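Local coordinates for protein glycoside hydrolase family 31 (Trueperella pyogenes, PDB 5I0F) that probably hydrolyses cycloalternan, a cyclic glucose tetrasaccharide, by a retaining mechanism in which the substrate becomes covalently linked to the enzyme, at residues A[7-11]-A[426-430]. Residues are numbered along the deposited sequence; the frame is centred on the assembly and turned at random.
Sequences RGIEH and NRGWW. With GLC (alpha-D-glucopyranose), chain B; BGC (beta-D-glucopyranose), chain C.
Ile9 and Arg427 face each other across two loops, their CA atoms 7.1 Å apart, a separation too wide for the two backbones to pair, so the contact is made by side chains, which also reach backbone carbonyls. Arg427 does most of the reaching: its chain is extended from CG to NE and runs past Ile9 in the opposite sense, CB lying 4.0 Å from Ile9 CG1. At the far end NH1 serves two acceptors, both near the guanidinium plane. One is Ile9 O, at 3.0 Å with an N-H...O angle of 165°, although the donor stands above the carbonyl plane. The other is Glu10 OE2, 3.3 Å from Arg427 NH1, in a salt bridge whose carboxylate and guanidinium planes are turned 44° apart. That carboxylate is shared: Arg7 NH1 lies 3.0 Å from Glu10 OE2, while Glu10 OE1 accepts from Ser475 N. Glu418 pairs with Arg427 NH2, and Asp476 with Arg7 NH2. Nearer the sugar, His11, its ND1 hydrogen-bonded with Tyr13 N, brings NE2 obliquely to 4.0 Å from Trp429 CZ3, a van der Waals contact. The indole's pyrrole side meets one bound glucose, NE1 donating to its O6 at 2.9 Å, nearly straight and in the ring plane. Trp430, next along the chain, has GLC O4 over one face. At the start of 426-430, Asn426 OD1 accepts from Gly428 N, an Asx turn. The contact thus joins the N-terminal domain to a sugar-binding loop of the family 31 TIM barrel; the alternating acids and arginines would offset the like charges of Arg7 and Arg427, probably keeping Glu10 ionised.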
loop_
_atom_site.group_PDB
_atom_site.type_symbol
_atom_site.label_atom_id
_atom_site.label_comp_id
_atom_site.label_asym_id
_atom_site.label_seq_id
_atom_site.Cartn_x
_atom_site.Cartn_y
_atom_site.Cartn_z
ATOM N N ARG A 7 -1.893 16.451 -18.538
ATOM C CA ARG A 7 -1.612 15.212 -17.792
ATOM C C ARG A 7 -2.854 14.509 -17.265
ATOM O O ARG A 7 -2.750 13.411 -16.713
ATOM C CB ARG A 7 -0.641 15.492 -16.650
ATOM C CG ARG A 7 0.775 15.822 -17.103
ATOM C CD ARG A 7 1.640 16.257 -15.923
ATOM N NE ARG A 7 1.617 17.712 -15.847
ATOM C CZ ARG A 7 0.931 18.468 -14.988
ATOM N NH1 ARG A 7 0.182 17.942 -14.032
ATOM N NH2 ARG A 7 1.016 19.785 -15.089
ATOM N N GLY A 8 -4.021 15.129 -17.425
ATOM C CA GLY A 8 -5.275 14.535 -17.024
ATOM C C GLY A 8 -5.477 14.485 -15.520
ATOM O O GLY A 8 -4.972 15.324 -14.778
ATOM N N ILE A 9 -6.231 13.482 -15.087
ATOM C CA ILE A 9 -6.561 13.307 -13.669
ATOM C C ILE A 9 -5.319 12.804 -12.906
ATOM O O ILE A 9 -5.192 13.028 -11.692
ATOM C CB ILE A 9 -7.774 12.363 -13.498
ATOM C CG1 ILE A 9 -8.308 12.376 -12.051
ATOM C CG2 ILE A 9 -7.452 10.949 -13.959
ATOM C CD1 ILE A 9 -9.620 11.616 -11.907
ATOM N N GLU A 10 -4.423 12.142 -13.632
ATOM C CA GLU A 10 -3.119 11.666 -13.105
ATOM C C GLU A 10 -3.290 10.465 -12.163
ATOM O O GLU A 10 -2.548 10.290 -11.194
ATOM C CB GLU A 10 -2.266 12.794 -12.506
ATOM C CG GLU A 10 -1.978 13.885 -13.535
ATOM C CD GLU A 10 -1.122 15.023 -13.003
ATOM O OE1 GLU A 10 0.125 14.877 -12.947
ATOM O OE2 GLU A 10 -1.687 16.075 -12.631
ATOM N N HIS A 11 -4.282 9.644 -12.471
ATOM C CA HIS A 11 -4.357 8.260 -11.965
ATOM C C HIS A 11 -3.095 7.578 -12.553
ATOM O O HIS A 11 -2.843 7.705 -13.731
ATOM C CB HIS A 11 -5.675 7.641 -12.455
ATOM C CG HIS A 11 -5.952 6.248 -11.976
ATOM N ND1 HIS A 11 -5.100 5.205 -12.220
ATOM C CD2 HIS A 11 -7.046 5.701 -11.393
ATOM C CE1 HIS A 11 -5.598 4.086 -11.715
ATOM N NE2 HIS A 11 -6.792 4.359 -11.219
ATOM N N ASN A 426 -9.333 15.666 -3.176
ATOM C CA ASN A 426 -8.990 14.291 -3.534
ATOM C C ASN A 426 -9.625 13.849 -4.852
ATOM O O ASN A 426 -10.832 13.962 -5.014
ATOM C CB ASN A 426 -9.359 13.326 -2.398
ATOM C CG ASN A 426 -9.045 11.889 -2.722
ATOM O OD1 ASN A 426 -8.136 11.593 -3.504
ATOM N ND2 ASN A 426 -9.789 10.973 -2.110
ATOM N N ARG A 427 -8.783 13.373 -5.783
ATOM C CA ARG A 427 -9.214 12.930 -7.111
ATOM C C ARG A 427 -9.665 11.478 -7.176
ATOM O O ARG A 427 -10.187 11.046 -8.194
ATOM C CB ARG A 427 -8.097 13.158 -8.132
ATOM C CG ARG A 427 -7.775 14.645 -8.319
ATOM C CD ARG A 427 -6.612 14.836 -9.275
ATOM N NE ARG A 427 -6.068 16.201 -9.238
ATOM C CZ ARG A 427 -5.032 16.625 -9.961
ATOM N NH1 ARG A 427 -4.425 15.819 -10.830
ATOM N NH2 ARG A 427 -4.615 17.883 -9.834
ATOM N N GLY A 428 -9.433 10.740 -6.096
ATOM C CA GLY A 428 -9.758 9.346 -6.016
ATOM C C GLY A 428 -11.237 9.104 -5.810
ATOM O O GLY A 428 -12.047 10.027 -5.668
ATOM N N TRP A 429 -11.558 7.820 -5.765
ATOM C CA TRP A 429 -12.934 7.353 -5.676
ATOM C C TRP A 429 -13.394 7.273 -4.209
ATOM O O TRP A 429 -14.557 7.495 -3.924
ATOM C CB TRP A 429 -13.077 5.977 -6.375
ATOM C CG TRP A 429 -12.117 4.921 -5.872
ATOM C CD1 TRP A 429 -12.311 4.074 -4.818
ATOM C CD2 TRP A 429 -10.802 4.624 -6.392
ATOM N NE1 TRP A 429 -11.193 3.259 -4.646
ATOM C CE2 TRP A 429 -10.263 3.567 -5.602
ATOM C CE3 TRP A 429 -10.034 5.139 -7.450
ATOM C CZ2 TRP A 429 -8.984 3.025 -5.826
ATOM C CZ3 TRP A 429 -8.752 4.579 -7.689
ATOM C CH2 TRP A 429 -8.247 3.537 -6.869
ATOM N N TRP A 430 -12.475 6.981 -3.290
ATOM C CA TRP A 430 -12.797 6.854 -1.854
ATOM C C TRP A 430 -12.565 8.201 -1.180
ATOM O O TRP A 430 -11.488 8.776 -1.332
ATOM C CB TRP A 430 -11.873 5.801 -1.262
ATOM C CG TRP A 430 -12.203 5.250 0.094
ATOM C CD1 TRP A 430 -13.429 4.892 0.577
ATOM C CD2 TRP A 430 -11.252 4.912 1.107
ATOM N NE1 TRP A 430 -13.299 4.388 1.853
ATOM C CE2 TRP A 430 -11.977 4.387 2.203
ATOM C CE3 TRP A 430 -9.860 5.023 1.203
ATOM C CZ2 TRP A 430 -11.353 3.962 3.379
ATOM C CZ3 TRP A 430 -9.232 4.593 2.363
ATOM C CH2 TRP A 430 -9.980 4.073 3.444
HETATM C C1 GLC B . -13.694 -0.196 0.371
HETATM C C2 GLC B . -12.637 -0.850 1.266
HETATM C C3 GLC B . -11.619 0.181 1.736
HETATM C C4 GLC B . -10.985 0.854 0.529
HETATM C C5 GLC B . -12.111 1.506 -0.279
HETATM C C6 GLC B . -11.613 2.242 -1.511
HETATM O O2 GLC B . -13.280 -1.485 2.375
HETATM O O3 GLC B . -10.613 -0.470 2.529
HETATM O O4 GLC B . -10.000 1.818 0.953
HETATM O O5 GLC B . -13.071 0.518 -0.700
HETATM O O6 GLC B . -11.161 1.339 -2.532
HETATM C C2 BGC C . -8.879 -0.657 5.006
HETATM C C3 BGC C . -9.882 -1.667 5.591
HETATM C C4 BGC C . -10.891 -0.926 6.463
HETATM C C5 BGC C . -11.570 0.207 5.679
HETATM C C6 BGC C . -12.410 1.044 6.635
HETATM C C1 BGC C . -9.228 0.853 5.057
HETATM O O2 BGC C . -7.959 -1.106 3.991
HETATM O O3 BGC C . -9.193 -2.675 6.334
HETATM O O4 BGC C . -11.885 -1.839 6.966
HETATM O O5 BGC C . -10.647 1.076 4.973
HETATM O O6 BGC C . -13.232 1.966 5.914
#